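Local coordinates for protein glycosyl hydrolase (Streptomyces cattleya, PDB 7LR8) that probably hydrolyses the beta-1,4 link between mannose and N-acetylglucosamine in the core of N-glycans, as a family GH5 glycosidase with a TIM-barrel fold, at residues V301-S306 and L323-Q328; V18-S23 and R39-S44. The protein carries 1 engineered substitution. One frame throughout, in Å; residues are numbered along the deposited sequence.

Contact 1. Residues V301-S306 and L323-Q328; sequences VTWWCS and LGLLTQ. With BMA (beta-D-mannopyranose), chain D.
Cys-305 N donates to Leu-323 O at 2.9 Å, from above the carbonyl plane, where the chain runs out of strand 298-304 into the loop beyond. Leu-325 N bonds to Cys-305 O, and Leu-326 N to Ser-306 O, both at 2.9 Å. Gly-324 adds a CA-H...O contact to Cys-305 O. One water accepts from Trp-303 NE1 and lies within hydrogen-bonding distance of Leu-323 O, 2.8 Å away.

The apolar contacts lie beside these backbone bonds. Leu-325 crosses Trp-303 at about a right angle. Its CD2 sits over the five-membered ring, 3.7 Å from the centroid, as a CH-pi contact. Leu-323 CD1 approaches Trp-304 CD1 obliquely at 3.6 Å and also reaches BMA C6. Cys-305 SG rests against Leu-323 CB.

With chi1 at -173°, CG opposite the backbone N, the Trp-304 indole swings out to the sugar. BMA C3 lies over one face near the rim, Cys-305 CB over the other. A tryptophan platform followed by a non-proline cis peptide at the end of the last barrel strand is familiar from GH5 enzymes. Trp-304 and Leu-323 thus offer the mannose an apolar surface, while Glu-320, Ser-101, Asn-152 and Glu-268 hold it by hydrogen bonds.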
loop_
_atom_site.group_PDB
_atom_site.type_symbol
_atom_site.label_atom_id
_atom_site.label_comp_id
_atom_site.label_asym_id
_atom_site.label_seq_id
_atom_site.Cartn_x
_atom_site.Cartn_y
_atom_site.Cartn_z
ATOM N N VAL B 301 10.433 -3.772 29.994
ATOM C CA VAL B 301 10.814 -2.524 29.340
ATOM C C VAL B 301 11.362 -2.883 27.970
ATOM O O VAL B 301 12.325 -3.656 27.866
ATOM C CB VAL B 301 11.872 -1.754 30.144
ATOM C CG1 VAL B 301 12.291 -0.499 29.382
ATOM C CG2 VAL B 301 11.361 -1.418 31.537
ATOM N N THR B 302 10.761 -2.326 26.918
ATOM C CA THR B 302 11.138 -2.674 25.556
ATOM C C THR B 302 11.502 -1.387 24.831
ATOM O O THR B 302 10.626 -0.572 24.523
ATOM C CB THR B 302 10.010 -3.439 24.858
ATOM O OG1 THR B 302 9.565 -4.509 25.718
ATOM C CG2 THR B 302 10.494 -4.031 23.547
ATOM N N TRP B 303 12.800 -1.176 24.610
ATOM C CA TRP B 303 13.289 0.067 24.044
ATOM C C TRP B 303 12.994 0.141 22.552
ATOM O O TRP B 303 13.115 -0.853 21.832
ATOM C CB TRP B 303 14.802 0.214 24.283
ATOM C CG TRP B 303 15.220 1.630 24.148
ATOM C CD1 TRP B 303 15.643 2.263 23.012
ATOM C CD2 TRP B 303 15.203 2.624 25.178
ATOM N NE1 TRP B 303 15.910 3.589 23.283
ATOM C CE2 TRP B 303 15.635 3.832 24.605
ATOM C CE3 TRP B 303 14.860 2.607 26.538
ATOM C CZ2 TRP B 303 15.736 5.006 25.339
ATOM C CZ3 TRP B 303 14.958 3.781 27.260
ATOM C CH2 TRP B 303 15.389 4.954 26.663
ATOM N N TRP B 304 12.571 1.322 22.097
ATOM C CA TRP B 304 12.460 1.619 20.669
ATOM C C TRP B 304 13.658 2.478 20.301
ATOM O O TRP B 304 13.711 3.646 20.689
ATOM C CB TRP B 304 11.178 2.376 20.332
ATOM C CG TRP B 304 11.026 2.506 18.842
ATOM C CD1 TRP B 304 11.726 3.333 18.007
ATOM C CD2 TRP B 304 10.150 1.737 18.002
ATOM N NE1 TRP B 304 11.339 3.127 16.703
ATOM C CE2 TRP B 304 10.367 2.158 16.676
ATOM C CE3 TRP B 304 9.192 0.747 18.247
ATOM C CZ2 TRP B 304 9.678 1.606 15.604
ATOM C CZ3 TRP B 304 8.509 0.209 17.182
ATOM C CH2 TRP B 304 8.747 0.638 15.880
ATOM N N CYS B 305 14.593 1.935 19.521
ATOM C CA CYS B 305 14.503 0.636 18.870
ATOM C C CYS B 305 15.899 0.015 18.860
ATOM O O CYS B 305 16.850 0.604 19.389
ATOM C CB CYS B 305 13.968 0.783 17.447
ATOM S SG CYS B 305 14.821 2.076 16.494
ATOM N N SER B 306 16.028 -1.164 18.255
ATOM C CA SER B 306 17.316 -1.854 18.289
ATOM C C SER B 306 18.354 -1.117 17.447
ATOM O O SER B 306 19.476 -0.854 17.913
ATOM C CB SER B 306 17.141 -3.301 17.823
ATOM O OG SER B 306 16.748 -3.375 16.462
ATOM N N LEU B 323 16.809 6.593 16.541
ATOM C CA LEU B 323 16.194 5.983 17.716
ATOM C C LEU B 323 16.882 4.690 18.155
ATOM O O LEU B 323 16.503 4.128 19.184
ATOM C CB LEU B 323 14.703 5.716 17.457
ATOM C CG LEU B 323 13.886 7.014 17.518
ATOM C CD1 LEU B 323 12.412 6.796 17.247
ATOM C CD2 LEU B 323 14.082 7.687 18.877
ATOM N N GLY B 324 17.875 4.203 17.419
ATOM C CA GLY B 324 18.472 2.923 17.763
ATOM C C GLY B 324 19.369 2.999 18.987
ATOM O O GLY B 324 19.914 4.048 19.334
ATOM N N LEU B 325 19.487 1.857 19.673
ATOM C CA LEU B 325 20.556 1.656 20.639
ATOM C C LEU B 325 21.850 1.259 19.951
ATOM O O LEU B 325 22.927 1.378 20.549
ATOM C CB LEU B 325 20.153 0.574 21.644
ATOM C CG LEU B 325 18.921 0.867 22.498
ATOM C CD1 LEU B 325 18.617 -0.310 23.423
ATOM C CD2 LEU B 325 19.099 2.160 23.294
ATOM N N LEU B 326 21.747 0.791 18.708
ATOM C CA LEU B 326 22.876 0.390 17.885
ATOM C C LEU B 326 22.828 1.157 16.566
ATOM O O LEU B 326 21.752 1.495 16.062
ATOM C CB LEU B 326 22.840 -1.127 17.622
ATOM C CG LEU B 326 22.986 -1.956 18.904
ATOM C CD1 LEU B 326 22.017 -3.136 18.921
ATOM C CD2 LEU B 326 24.423 -2.420 19.037
ATOM N N THR B 327 24.004 1.410 15.998
ATOM C CA THR B 327 24.079 2.076 14.708
ATOM C C THR B 327 23.685 1.119 13.581
ATOM O O THR B 327 23.429 -0.074 13.783
ATOM C CB THR B 327 25.489 2.605 14.449
ATOM O OG1 THR B 327 26.379 1.499 14.287
ATOM C CG2 THR B 327 25.968 3.492 15.585
ATOM N N GLN B 328 23.656 1.674 12.368
ATOM C CA GLN B 328 23.401 0.889 11.166
ATOM C C GLN B 328 24.417 -0.231 10.992
ATOM O O GLN B 328 24.071 -1.324 10.528
ATOM C CB GLN B 328 23.418 1.811 9.952
ATOM C CG GLN B 328 22.054 2.280 9.595
ATOM C CD GLN B 328 21.281 1.203 8.894
ATOM O OE1 GLN B 328 21.741 0.651 7.892
ATOM N NE2 GLN B 328 20.102 0.878 9.419
HETATM C C1 BMA D . 5.589 4.887 17.756
HETATM C C2 BMA D . 6.090 3.561 17.097
HETATM C C3 BMA D . 6.620 3.875 15.712
HETATM C C4 BMA D . 7.579 5.143 15.760
HETATM C C5 BMA D . 7.885 5.566 17.225
HETATM C C6 BMA D . 8.711 6.829 17.327
HETATM O O2 BMA D . 5.053 2.599 16.992
HETATM O O3 BMA D . 5.531 4.017 14.766
HETATM O O4 BMA D . 8.773 4.810 15.108
HETATM O O5 BMA D . 6.654 5.853 17.913
HETATM O O6 BMA D . 7.947 7.894 16.711
HETATM O O HOH W 1 15.769 5.770 21.317
#

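Contact 2. Residues V18-S23 and R39-S44; sequences VNYTPS and RADLDS. With SO4 (sulfate ion), chain I.
Tyr-20 and Asp-41 cross at about a right angle, with the ring and carboxylate planes 74° apart. The carboxylate stands at the hydroxyl edge of the ring. Tyr-20 OH donates to Asp-41 OD2 at 2.7 Å, on the anti lone pair of that oxygen. The ring reaches the helix because its CG lies anti to the backbone N (chi1 173°). Leu-42 CD2 sits over the centre of one ring face, 4.3 Å above the plane. Pro-22 CG lies over the opposite face, nearer the rim.

Ser-23 meets the same carboxylate with two groups. Its N-H points almost straight at Asp-41 OD2, with N 3.0 Å away, and arrives on the syn side, 31° out of the carboxylate plane. Its OG lies 2.8 Å from Asp-41 OD1. Arg-330 also forms a salt bridge with OD1. An alanine in place of Asp-41 would probably leave Tyr-20 OH and Ser-23 N without their acceptor and Arg-330 without its charged mate, and the loop less firmly tied to the helix.

Earlier in helix 35-46, Arg-39 NH2 donates to sulfate O4 at 2.6 Å; the sulfate probably comes from the crystallisation liquor. Contact 2 joins the loop that follows strand 15-19 to helix 35-46 in the first beta-alpha-beta unit of the barrel. Its buried carboxylate is probably stabilised as an anion by two settled hydrogen bonds and an arginine, with the Ser-23 hydroxyl close by.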
loop_
_atom_site.group_PDB
_atom_site.type_symbol
_atom_site.label_atom_id
_atom_site.label_comp_id
_atom_site.label_asym_id
_atom_site.label_seq_id
_atom_site.Cartn_x
_atom_site.Cartn_y
_atom_site.Cartn_z
ATOM N N VAL B 18 13.962 -5.183 23.175
ATOM C CA VAL B 18 13.979 -4.099 22.196
ATOM C C VAL B 18 12.929 -4.353 21.132
ATOM O O VAL B 18 12.575 -5.498 20.830
ATOM C CB VAL B 18 15.356 -3.908 21.523
ATOM C CG1 VAL B 18 16.378 -3.437 22.531
ATOM C CG2 VAL B 18 15.817 -5.191 20.854
ATOM N N ASN B 19 12.418 -3.260 20.573
ATOM C CA ASN B 19 11.675 -3.310 19.321
ATOM C C ASN B 19 12.669 -3.455 18.180
ATOM O O ASN B 19 13.540 -2.596 18.012
ATOM C CB ASN B 19 10.836 -2.045 19.166
ATOM C CG ASN B 19 9.744 -1.967 20.200
ATOM O OD1 ASN B 19 8.690 -2.560 20.027
ATOM N ND2 ASN B 19 10.003 -1.270 21.303
ATOM N N TYR B 20 12.533 -4.523 17.389
ATOM C CA TYR B 20 13.554 -4.898 16.414
ATOM C C TYR B 20 13.315 -4.162 15.098
ATOM O O TYR B 20 12.321 -4.419 14.405
ATOM C CB TYR B 20 13.571 -6.413 16.212
ATOM C CG TYR B 20 14.488 -6.865 15.097
ATOM C CD1 TYR B 20 15.753 -6.283 14.922
ATOM C CD2 TYR B 20 14.094 -7.872 14.216
ATOM C CE1 TYR B 20 16.583 -6.683 13.885
ATOM C CE2 TYR B 20 14.917 -8.282 13.179
ATOM C CZ TYR B 20 16.160 -7.683 13.020
ATOM O OH TYR B 20 16.978 -8.096 11.989
ATOM N N THR B 21 14.228 -3.233 14.765
ATOM C CA THR B 21 14.250 -2.565 13.466
ATOM C C THR B 21 15.389 -3.143 12.632
ATOM O O THR B 21 16.562 -2.831 12.886
ATOM C CB THR B 21 14.424 -1.049 13.627
ATOM O OG1 THR B 21 15.402 -0.777 14.638
ATOM C CG2 THR B 21 13.113 -0.370 14.021
ATOM N N PRO B 22 15.115 -3.981 11.634
ATOM C CA PRO B 22 16.211 -4.602 10.869
ATOM C C PRO B 22 17.139 -3.571 10.247
ATOM O O PRO B 22 16.700 -2.614 9.602
ATOM C CB PRO B 22 15.473 -5.413 9.798
ATOM C CG PRO B 22 14.154 -5.743 10.448
ATOM C CD PRO B 22 13.797 -4.506 11.232
ATOM N N SER B 23 18.443 -3.767 10.450
ATOM C CA SER B 23 19.400 -2.755 10.013
ATOM C C SER B 23 19.500 -2.692 8.494
ATOM O O SER B 23 19.686 -1.605 7.926
ATOM C CB SER B 23 20.771 -3.032 10.632
ATOM O OG SER B 23 21.365 -4.197 10.079
ATOM N N ARG B 39 20.439 -12.571 11.887
ATOM C CA ARG B 39 21.251 -13.177 12.942
ATOM C C ARG B 39 22.288 -12.196 13.482
ATOM O O ARG B 39 22.490 -12.099 14.700
ATOM C CB ARG B 39 21.934 -14.433 12.410
ATOM C CG ARG B 39 21.021 -15.652 12.281
ATOM C CD ARG B 39 21.663 -16.672 11.346
ATOM N NE ARG B 39 20.966 -17.956 11.338
ATOM C CZ ARG B 39 20.882 -18.746 10.274
ATOM N NH1 ARG B 39 21.435 -18.371 9.126
ATOM N NH2 ARG B 39 20.236 -19.904 10.351
ATOM N N ALA B 40 22.963 -11.463 12.593
ATOM C CA ALA B 40 23.951 -10.487 13.048
ATOM C C ALA B 40 23.288 -9.369 13.846
ATOM O O ALA B 40 23.836 -8.911 14.855
ATOM C CB ALA B 40 24.710 -9.921 11.850
ATOM N N ASP B 41 22.106 -8.916 13.396
ATOM C CA ASP B 41 21.321 -7.948 14.159
ATOM C C ASP B 41 21.029 -8.465 15.561
ATOM O O ASP B 41 21.275 -7.771 16.560
ATOM C CB ASP B 41 19.997 -7.652 13.444
ATOM C CG ASP B 41 20.141 -6.687 12.272
ATOM O OD1 ASP B 41 21.239 -6.125 12.058
ATOM O OD2 ASP B 41 19.118 -6.486 11.575
ATOM N N LEU B 42 20.487 -9.683 15.650
ATOM C CA LEU B 42 20.119 -10.241 16.945
ATOM C C LEU B 42 21.354 -10.543 17.790
ATOM O O LEU B 42 21.301 -10.424 19.018
ATOM C CB LEU B 42 19.245 -11.486 16.749
ATOM C CG LEU B 42 17.925 -11.194 16.013
ATOM C CD1 LEU B 42 17.096 -12.460 15.812
ATOM C CD2 LEU B 42 17.111 -10.131 16.738
ATOM N N ASP B 43 22.480 -10.895 17.160
ATOM C CA ASP B 43 23.731 -11.023 17.906
ATOM C C ASP B 43 24.046 -9.741 18.664
ATOM O O ASP B 43 24.440 -9.775 19.837
ATOM C CB ASP B 43 24.891 -11.345 16.966
ATOM C CG ASP B 43 24.932 -12.785 16.556
ATOM O OD1 ASP B 43 24.226 -13.616 17.167
ATOM O OD2 ASP B 43 25.694 -13.082 15.618
ATOM N N SER B 44 23.888 -8.594 18.002
ATOM C CA SER B 44 24.257 -7.339 18.640
ATOM C C SER B 44 23.270 -6.968 19.736
ATOM O O SER B 44 23.627 -6.238 20.670
ATOM C CB SER B 44 24.374 -6.216 17.596
ATOM O OG SER B 44 23.127 -5.891 17.015
HETATM S S SO4 I . 21.501 -21.991 7.512
HETATM O O1 SO4 I . 21.140 -22.364 6.146
HETATM O O2 SO4 I . 21.831 -23.194 8.272
HETATM O O3 SO4 I . 22.657 -21.101 7.486
HETATM O O4 SO4 I . 20.374 -21.306 8.138
#

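Both contacts are buried and lie on neighbouring strands of the barrel, 15-19 and 298-304, with centres about 9 Å apart. They touch directly: Trp-303 O lies 2.8 Å from Asn-19 N, and Ser-306 N 2.9 Å from Asn-19 O, both probable hydrogen bonds. Contact 1 joins a strand end to the loop after it and reaches the glycan pocket. It relies on backbone bonds and indole surfaces. Contact 2 lies away from the annotated sites and joins the loop after a strand to an outer helix. There a charged side chain does most of the bonding, and the helix also has partly exposed and exposed residues.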